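Oxidoreductase (Methanosarcina mazei, PDB 3KA7) binds flavin-adenine dinucleotide and is probably an oxidoreductase of the flavin-containing amine oxidase family, though its substrate is not established. Local coordinates at residues 170-173 and 174-178; 377-381 and 382-386; 412-415 and 416-419. All blocks are in the same frame, centred on the assembly; numbering follows the deposited sequence.

Contact 1 (170-173 and 174-178); sequences VPVE and EVFEI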
loop_
_atom_site.group_PDB
_atom_site.type_symbol
_atom_site.label_atom_id
_atom_site.label_comp_id
_atom_site.label_asym_id
_atom_site.label_seq_id
_atom_site.Cartn_x
_atom_site.Cartn_y
_atom_site.Cartn_z
ATOM N N VAL A 170 3.975 0.218 -15.101
ATOM C CA VAL A 170 4.959 -0.198 -14.112
ATOM C C VAL A 170 6.146 -0.826 -14.825
ATOM O O VAL A 170 5.972 -1.676 -15.707
ATOM C CB VAL A 170 4.375 -1.186 -13.097
ATOM C CG1 VAL A 170 4.021 -2.470 -13.785
ATOM C CG2 VAL A 170 5.358 -1.421 -11.919
ATOM N N PRO A 171 7.361 -0.414 -14.443
ATOM C CA PRO A 171 8.548 -0.972 -15.085
ATOM C C PRO A 171 8.645 -2.472 -14.802
ATOM O O PRO A 171 8.400 -2.902 -13.675
ATOM C CB PRO A 171 9.704 -0.224 -14.407
ATOM C CG PRO A 171 9.079 0.983 -13.766
ATOM C CD PRO A 171 7.692 0.581 -13.408
ATOM N N VAL A 172 8.999 -3.250 -15.821
ATOM C CA VAL A 172 9.058 -4.702 -15.682
ATOM C C VAL A 172 10.045 -5.090 -14.589
ATOM O O VAL A 172 9.790 -6.018 -13.816
ATOM C CB VAL A 172 9.390 -5.411 -17.025
ATOM C CG1 VAL A 172 10.806 -5.051 -17.509
ATOM C CG2 VAL A 172 9.226 -6.924 -16.902
ATOM N N GLU A 173 11.166 -4.373 -14.493
ATOM C CA GLU A 173 12.151 -4.704 -13.459
ATOM C C GLU A 173 11.606 -4.535 -12.031
ATOM O O GLU A 173 12.026 -5.242 -11.115
ATOM C CB GLU A 173 13.448 -3.905 -13.653
ATOM C CG GLU A 173 13.268 -2.407 -13.519
ATOM C CD GLU A 173 13.031 -1.702 -14.853
ATOM O OE1 GLU A 173 13.391 -0.504 -14.953
ATOM O OE2 GLU A 173 12.484 -2.313 -15.796
ATOM N N GLU A 174 10.690 -3.593 -11.832
ATOM C CA GLU A 174 10.082 -3.419 -10.514
ATOM C C GLU A 174 9.262 -4.661 -10.189
ATOM O O GLU A 174 9.274 -5.150 -9.056
ATOM C CB GLU A 174 9.197 -2.163 -10.495
ATOM C CG GLU A 174 8.509 -1.863 -9.160
ATOM C CD GLU A 174 9.468 -1.321 -8.105
ATOM O OE1 GLU A 174 10.603 -0.931 -8.473
ATOM O OE2 GLU A 174 9.077 -1.268 -6.910
ATOM N N VAL A 175 8.525 -5.154 -11.186
ATOM C CA VAL A 175 7.660 -6.301 -10.979
ATOM C C VAL A 175 8.481 -7.532 -10.652
ATOM O O VAL A 175 8.105 -8.337 -9.796
ATOM C CB VAL A 175 6.773 -6.581 -12.198
ATOM C CG1 VAL A 175 5.923 -7.850 -11.958
ATOM C CG2 VAL A 175 5.883 -5.385 -12.469
ATOM N N PHE A 176 9.617 -7.695 -11.319
ATOM C CA PHE A 176 10.457 -8.851 -10.980
ATOM C C PHE A 176 11.128 -8.767 -9.594
ATOM O O PHE A 176 11.335 -9.792 -8.960
ATOM C CB PHE A 176 11.419 -9.219 -12.122
ATOM C CG PHE A 176 10.744 -9.988 -13.212
ATOM C CD1 PHE A 176 10.530 -11.353 -13.085
ATOM C CD2 PHE A 176 10.238 -9.336 -14.324
ATOM C CE1 PHE A 176 9.864 -12.056 -14.065
ATOM C CE2 PHE A 176 9.561 -10.040 -15.318
ATOM C CZ PHE A 176 9.376 -11.409 -15.179
ATOM N N GLU A 177 11.430 -7.558 -9.113
ATOM C CA GLU A 177 11.873 -7.384 -7.714
ATOM C C GLU A 177 10.751 -7.741 -6.730
ATOM O O GLU A 177 10.988 -8.397 -5.714
ATOM C CB GLU A 177 12.393 -5.953 -7.460
ATOM C CG GLU A 177 12.976 -5.722 -6.045
ATOM C CD GLU A 177 14.290 -6.469 -5.790
ATOM O OE1 GLU A 177 14.957 -6.872 -6.776
ATOM O OE2 GLU A 177 14.665 -6.629 -4.601
ATOM N N ILE A 178 9.525 -7.322 -7.043
ATOM C CA ILE A 178 8.363 -7.691 -6.244
ATOM C C ILE A 178 8.228 -9.216 -6.197
ATOM O O ILE A 178 7.983 -9.817 -5.137
ATOM C CB ILE A 178 7.074 -7.036 -6.799
ATOM C CG1 ILE A 178 7.082 -5.534 -6.479
ATOM C CG2 ILE A 178 5.825 -7.724 -6.207
ATOM C CD1 ILE A 178 5.931 -4.740 -7.084
#
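V172 turns its CG2 methyl anti to the backbone N, with CG1 between N and the carbonyl carbon (chi1 65°), and one turn later F176 swings its ring back toward it (chi1 -79°). The methyl comes in at the rim of the ring, in its plane, with V172 CG2 3.5 Å from F176 CE2. V175 sends one branch back to the residue that precedes the cap: V175 CG2 lies 3.7 Å from V170 CG1, the two side chains crossing at about a right angle. The V170-V175 pair is a hydrophobic staple across the N-cap, while V172 and F176 pack one turn apart within helix 172-185. Proline suits the N-cap, P171, because no helical hydrogen bond calls for an N-H there and its ring restrains phi; its carbonyl receives two weak bonds, from E174 N at 3.0 Å and from V175 N at 3.4 Å. Regular helical bonding follows, F176 N giving to V172 O at 3.0 Å and E177 N to E173 O at 3.1 Å. The F176 ring also meets W141 edge-to-face, and V170 and V175 both rest on L138 of helix 138-145. Were F176 replaced by an alanine, V172 CG2 and W141 would probably lose their aromatic partner, leaving a gap beside helix 138-145. The glutamates suit the other side: E173 OE2 accepts from G135 N and E174 OE2 from G405 N, outside the helix, while E177 forms salt bridges with R132, also outside, and with R184 farther along its own helix. Branched and aromatic carbons thus anchor the buried side of this helix start, while E173 and E174 in its first turn, where the helix dipole is likely to favour negative charge, tie it to loops.

Contact 2 (377-381 and 382-386); sequences NRAAS and GTDPG. With FAD (flavin-adenine dinucleotide), chain B.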
loop_
_atom_site.group_PDB
_atom_site.type_symbol
_atom_site.label_atom_id
_atom_site.label_comp_id
_atom_site.label_asym_id
_atom_site.label_seq_id
_atom_site.Cartn_x
_atom_site.Cartn_y
_atom_site.Cartn_z
ATOM N N ASN A 377 -0.984 5.598 -3.007
ATOM C CA ASN A 377 0.424 5.884 -2.640
ATOM C C ASN A 377 0.773 7.301 -3.065
ATOM O O ASN A 377 0.314 7.741 -4.100
ATOM C CB ASN A 377 1.399 4.970 -3.392
ATOM C CG ASN A 377 1.412 3.540 -2.869
ATOM O OD1 ASN A 377 0.933 3.240 -1.764
ATOM N ND2 ASN A 377 1.976 2.647 -3.667
ATOM N N ARG A 378 1.600 7.997 -2.294
ATOM C CA ARG A 378 2.030 9.356 -2.669
ATOM C C ARG A 378 2.971 9.377 -3.872
ATOM O O ARG A 378 3.053 10.381 -4.596
ATOM C CB ARG A 378 2.646 10.064 -1.447
ATOM C CG ARG A 378 1.625 10.258 -0.340
ATOM C CD ARG A 378 2.031 11.366 0.639
ATOM N NE ARG A 378 0.877 11.768 1.446
ATOM C CZ ARG A 378 0.527 11.119 2.527
ATOM N NH1 ARG A 378 1.269 10.078 2.865
ATOM N NH2 ARG A 378 -0.536 11.470 3.253
ATOM N N ALA A 379 3.686 8.275 -4.080
ATOM C CA ALA A 379 4.517 8.092 -5.267
ATOM C C ALA A 379 4.165 6.740 -5.864
ATOM O O ALA A 379 4.162 5.723 -5.153
ATOM C CB ALA A 379 5.983 8.120 -4.893
ATOM N N ALA A 380 3.882 6.718 -7.162
ATOM C CA ALA A 380 3.457 5.493 -7.821
ATOM C C ALA A 380 4.529 4.442 -7.686
ATOM O O ALA A 380 5.717 4.734 -7.823
ATOM C CB ALA A 380 3.173 5.744 -9.274
ATOM N N SER A 381 4.114 3.211 -7.422
ATOM C CA SER A 381 5.090 2.141 -7.335
ATOM C C SER A 381 6.022 2.159 -8.530
ATOM O O SER A 381 5.592 2.368 -9.655
ATOM C CB SER A 381 4.405 0.787 -7.235
ATOM O OG SER A 381 4.330 0.405 -5.880
ATOM N N GLY A 382 7.302 1.918 -8.267
ATOM C CA GLY A 382 8.321 1.911 -9.305
ATOM C C GLY A 382 8.932 3.272 -9.579
ATOM O O GLY A 382 9.839 3.378 -10.408
ATOM N N THR A 383 8.432 4.316 -8.909
ATOM C CA THR A 383 8.914 5.691 -9.141
ATOM C C THR A 383 9.479 6.379 -7.884
ATOM O O THR A 383 9.968 7.514 -7.943
ATOM C CB THR A 383 7.806 6.603 -9.725
ATOM O OG1 THR A 383 6.868 6.957 -8.696
ATOM C CG2 THR A 383 7.074 5.923 -10.877
ATOM N N ASP A 384 9.427 5.710 -6.742
ATOM C CA ASP A 384 9.841 6.378 -5.504
ATOM C C ASP A 384 11.232 6.975 -5.570
ATOM O O ASP A 384 12.158 6.354 -6.109
ATOM C CB ASP A 384 9.743 5.444 -4.305
ATOM C CG ASP A 384 8.333 5.009 -4.051
ATOM O OD1 ASP A 384 7.756 5.419 -3.016
ATOM O OD2 ASP A 384 7.801 4.284 -4.917
ATOM N N PRO A 385 11.382 8.174 -4.999
ATOM C CA PRO A 385 12.668 8.804 -4.835
ATOM C C PRO A 385 13.241 8.285 -3.525
ATOM O O PRO A 385 12.593 7.494 -2.839
ATOM C CB PRO A 385 12.291 10.273 -4.675
ATOM C CG PRO A 385 11.029 10.204 -3.900
ATOM C CD PRO A 385 10.307 8.985 -4.400
ATOM N N GLY A 386 14.447 8.707 -3.179
ATOM C CA GLY A 386 15.019 8.319 -1.901
ATOM C C GLY A 386 14.360 9.020 -0.731
ATOM O O GLY A 386 13.338 9.699 -0.884
HETATM P PA FAD B . 0.213 8.282 5.946
HETATM O O1A FAD B . 0.210 9.119 4.693
HETATM O O2A FAD B . -0.866 7.231 6.059
HETATM O O5B FAD B . 0.126 9.250 7.224
HETATM C C5B FAD B . 0.565 10.598 7.122
HETATM C C4B FAD B . 0.086 11.251 8.422
HETATM O O4B FAD B . 0.533 12.588 8.523
HETATM C C3B FAD B . -1.444 11.273 8.490
HETATM O O3B FAD B . -1.895 10.651 9.683
HETATM C C2B FAD B . -1.787 12.765 8.469
HETATM O O2B FAD B . -2.944 13.080 9.220
HETATM C C1B FAD B . -0.522 13.397 9.037
HETATM N N9A FAD B . -0.266 14.777 8.603
HETATM C C8A FAD B . -0.394 15.341 7.350
HETATM N N7A FAD B . 0.025 16.638 7.426
HETATM C C5A FAD B . 0.410 16.879 8.709
HETATM C C6A FAD B . 0.889 18.011 9.352
HETATM N N6A FAD B . 1.167 19.108 8.654
HETATM N N1A FAD B . 1.196 17.940 10.695
HETATM C C2A FAD B . 1.022 16.771 11.408
HETATM N N3A FAD B . 0.539 15.648 10.770
HETATM C C4A FAD B . 0.239 15.721 9.447
HETATM N N1 FAD B . -1.086 -1.047 1.922
HETATM C C2 FAD B . -0.849 -2.373 2.242
HETATM O O2 FAD B . 0.273 -2.721 2.631
HETATM N N3 FAD B . -1.870 -3.299 2.094
HETATM C C4 FAD B . -3.116 -2.913 1.630
HETATM O O4 FAD B . -4.027 -3.731 1.497
HETATM C C4X FAD B . -3.353 -1.586 1.304
HETATM N N5 FAD B . -4.594 -1.196 0.820
HETATM C C5X FAD B . -4.817 0.136 0.513
HETATM C C6 FAD B . -6.063 0.547 0.042
HETATM C C7 FAD B . -6.298 1.886 -0.247
HETATM C C7M FAD B . -7.655 2.300 -0.759
HETATM C C8 FAD B . -5.274 2.806 -0.068
HETATM C C8M FAD B . -5.483 4.260 -0.377
HETATM C C9 FAD B . -4.024 2.399 0.392
HETATM C C9A FAD B . -3.794 1.060 0.691
HETATM N N10 FAD B . -2.549 0.652 1.151
HETATM C C10 FAD B . -2.328 -0.661 1.463
HETATM C "C1'" FAD B . -1.407 1.608 1.259
HETATM C "C2'" FAD B . -1.266 2.045 2.723
HETATM O "O2'" FAD B . -2.550 2.377 3.244
HETATM C "C3'" FAD B . -0.329 3.247 2.793
HETATM O "O3'" FAD B . 0.826 2.987 2.003
HETATM C "C4'" FAD B . 0.147 3.628 4.192
HETATM O "O4'" FAD B . -0.919 3.699 5.117
HETATM C "C5'" FAD B . 0.772 5.014 4.079
HETATM O "O5'" FAD B . 1.478 5.253 5.272
HETATM P P FAD B . 2.456 6.499 5.386
HETATM O O1P FAD B . 3.636 6.113 6.243
HETATM O O2P FAD B . 2.812 7.074 4.029
HETATM O O3P FAD B . 1.661 7.627 6.212
#
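A type II beta turn from A380 to T383 makes this local contact, in the long loop between strands 362-370 and 394-396, two residues after the FAD-binding R378. The carbonyl of A380 takes two bonds from T383: its backbone N at 3.0 Å closes the turn, tilted 19° from the carbonyl plane, and its hydroxyl OG1 at 2.7 Å lies in that plane, on a lone pair. T383 can do both because OG1 sits between its backbone N and carbonyl carbon (chi1 75°), which folds the hydroxyl back over the turn. G382 fits the third position, where the positive phi of 88° would press a CB against the carbonyl oxygen of S381. Beyond the turn D384 OD1 comes within 3.7 Å of A379 CB; the small alanine leaves space for the carboxylate, whose OD1 forms a salt bridge with K402, which also donates to A379 O. R378 reaches the cofactor with an extended chain, its guanidinium edge facing the phosphate: NH1 is modelled so close to FAD O1A that the exact length is doubtful, and NH2 adds a weak 2.9 Å bond to it. D399 holds the backbone N of R378. The loop thus lies against D399 and K402, after strand 394-396, while backbone bonds of N377 with S279 and A380 with Q277 fasten it to the link between helix 267-275 and strand 280-288.

Contact 3 (412-415 and 416-419); sequences VALG and VMSV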
loop_
_atom_site.group_PDB
_atom_site.type_symbol
_atom_site.label_atom_id
_atom_site.label_comp_id
_atom_site.label_asym_id
_atom_site.label_seq_id
_atom_site.Cartn_x
_atom_site.Cartn_y
_atom_site.Cartn_z
ATOM N N VAL A 412 7.060 0.760 2.470
ATOM C CA VAL A 412 7.162 1.776 3.507
ATOM C C VAL A 412 8.178 1.326 4.552
ATOM O O VAL A 412 9.064 2.089 4.941
ATOM C CB VAL A 412 5.806 2.032 4.192
ATOM C CG1 VAL A 412 5.998 2.919 5.432
ATOM C CG2 VAL A 412 4.841 2.670 3.212
ATOM N N ALA A 413 8.068 0.068 4.982
ATOM C CA ALA A 413 9.003 -0.476 5.982
ATOM C C ALA A 413 10.464 -0.433 5.500
ATOM O O ALA A 413 11.359 -0.000 6.237
ATOM C CB ALA A 413 8.594 -1.899 6.350
ATOM N N LEU A 414 10.702 -0.874 4.264
ATOM C CA LEU A 414 12.056 -0.861 3.697
ATOM C C LEU A 414 12.642 0.539 3.728
ATOM O O LEU A 414 13.803 0.727 4.077
ATOM C CB LEU A 414 12.056 -1.413 2.271
ATOM C CG LEU A 414 11.828 -2.919 2.157
ATOM C CD1 LEU A 414 11.530 -3.330 0.711
ATOM C CD2 LEU A 414 13.025 -3.686 2.708
ATOM N N GLY A 415 11.830 1.528 3.365
ATOM C CA GLY A 415 12.274 2.922 3.414
ATOM C C GLY A 415 12.650 3.382 4.818
ATOM O O GLY A 415 13.681 4.022 5.008
ATOM N N VAL A 416 11.823 3.065 5.811
ATOM C CA VAL A 416 12.131 3.458 7.183
ATOM C C VAL A 416 13.440 2.796 7.614
ATOM O O VAL A 416 14.294 3.442 8.211
ATOM C CB VAL A 416 10.994 3.089 8.174
ATOM C CG1 VAL A 416 11.409 3.387 9.611
ATOM C CG2 VAL A 416 9.710 3.845 7.824
HETATM N N MSE A 417 13.606 1.517 7.274
HETATM C CA MSE A 417 14.844 0.802 7.616
HETATM C C MSE A 417 16.057 1.512 7.020
HETATM O O MSE A 417 17.100 1.632 7.662
HETATM C CB MSE A 417 14.792 -0.641 7.115
HETATM C CG MSE A 417 13.793 -1.526 7.845
HETATM SE SE MSE A 417 13.678 -3.261 6.961
HETATM C CE MSE A 417 12.912 -4.319 8.416
ATOM N N SER A 418 15.915 1.995 5.791
ATOM C CA SER A 418 17.007 2.706 5.119
ATOM C C SER A 418 17.420 3.972 5.873
ATOM O O SER A 418 18.610 4.239 6.083
ATOM C CB SER A 418 16.612 3.037 3.677
ATOM O OG SER A 418 17.603 3.838 3.062
ATOM N N VAL A 419 16.429 4.749 6.296
ATOM C CA VAL A 419 16.674 5.954 7.074
ATOM C C VAL A 419 17.341 5.620 8.402
ATOM O O VAL A 419 18.317 6.264 8.801
ATOM C CB VAL A 419 15.370 6.711 7.326
ATOM C CG1 VAL A 419 15.551 7.773 8.382
ATOM C CG2 VAL A 419 14.861 7.314 6.017
#
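Helix 408-421, the last helix of the chain, carries this contact along two of its turns beside the flavin cofactor. Four consecutive i to i+4 bonds hold it: V416 N gives to V412 O at 3.1 Å, M417 N to A413 O at 2.9 Å, S418 N to L414 O at 3.0 Å and V419 N to G415 O at 3.1 Å. The M417 bond is the straightest, with an N-H...O angle of 167°. Side chains then lean over the carbonyls of the preceding turn. V416, whose CG1 is anti to the backbone N (chi1 174°), places CG2 beside that N and 3.4 Å from V412 O. M417, a selenomethionine, brings CG to 3.3 Å from A413 O, and its chain, extended beyond CG, carries SE alongside the neighbouring leucine, with L414 CD2 4.3 Å from M417 SE. This is loose apolar contact between two flexible side chains on one flank, and it suits the partly exposed ridge where L414 rests on P64 and M417 on F68 and E71, all at helix 64-71. The buried flank is made of smaller groups. V412 packs on D399 with its side chain about 4 Å from FAD at the nearest atoms, and V416 lies against L14 and S15 of helix 10-21. Valines suit this buried side, their compact branches meeting D399 and helix 10-21 without long chains to accommodate. S418 and V419 both touch N387, joining the far end of the helix to the loop before strand 394-396. A C-terminal helix packed beside the first helix of a Rossmann-type nucleotide-binding fold, its N-terminal end near the cofactor, is characteristic of FAD-dependent oxidoreductases of the amine oxidase family.

How the contacts relate
From the N terminus, contact 1 lies at the start of helix 172-185; contact 2 follows in the loop between strands 362-370 and 394-396, and contact 3 on the final helix. Each joins consecutive segments, so none closes a long loop; they run in series and neither nest nor cross. Contacts 1 and 2 meet in space, where E174 CD packs 3.6 Å from G382 CA, bringing the helix start against the turn. Contact 3 touches neither, its nearest atoms lying about 6 Å from contact 2. D399 bonds to R378 N and touches V412; R378 binds FAD directly and V412 lies about 4 Å from it (nearest atoms), so loop and final helix both border the flavin site.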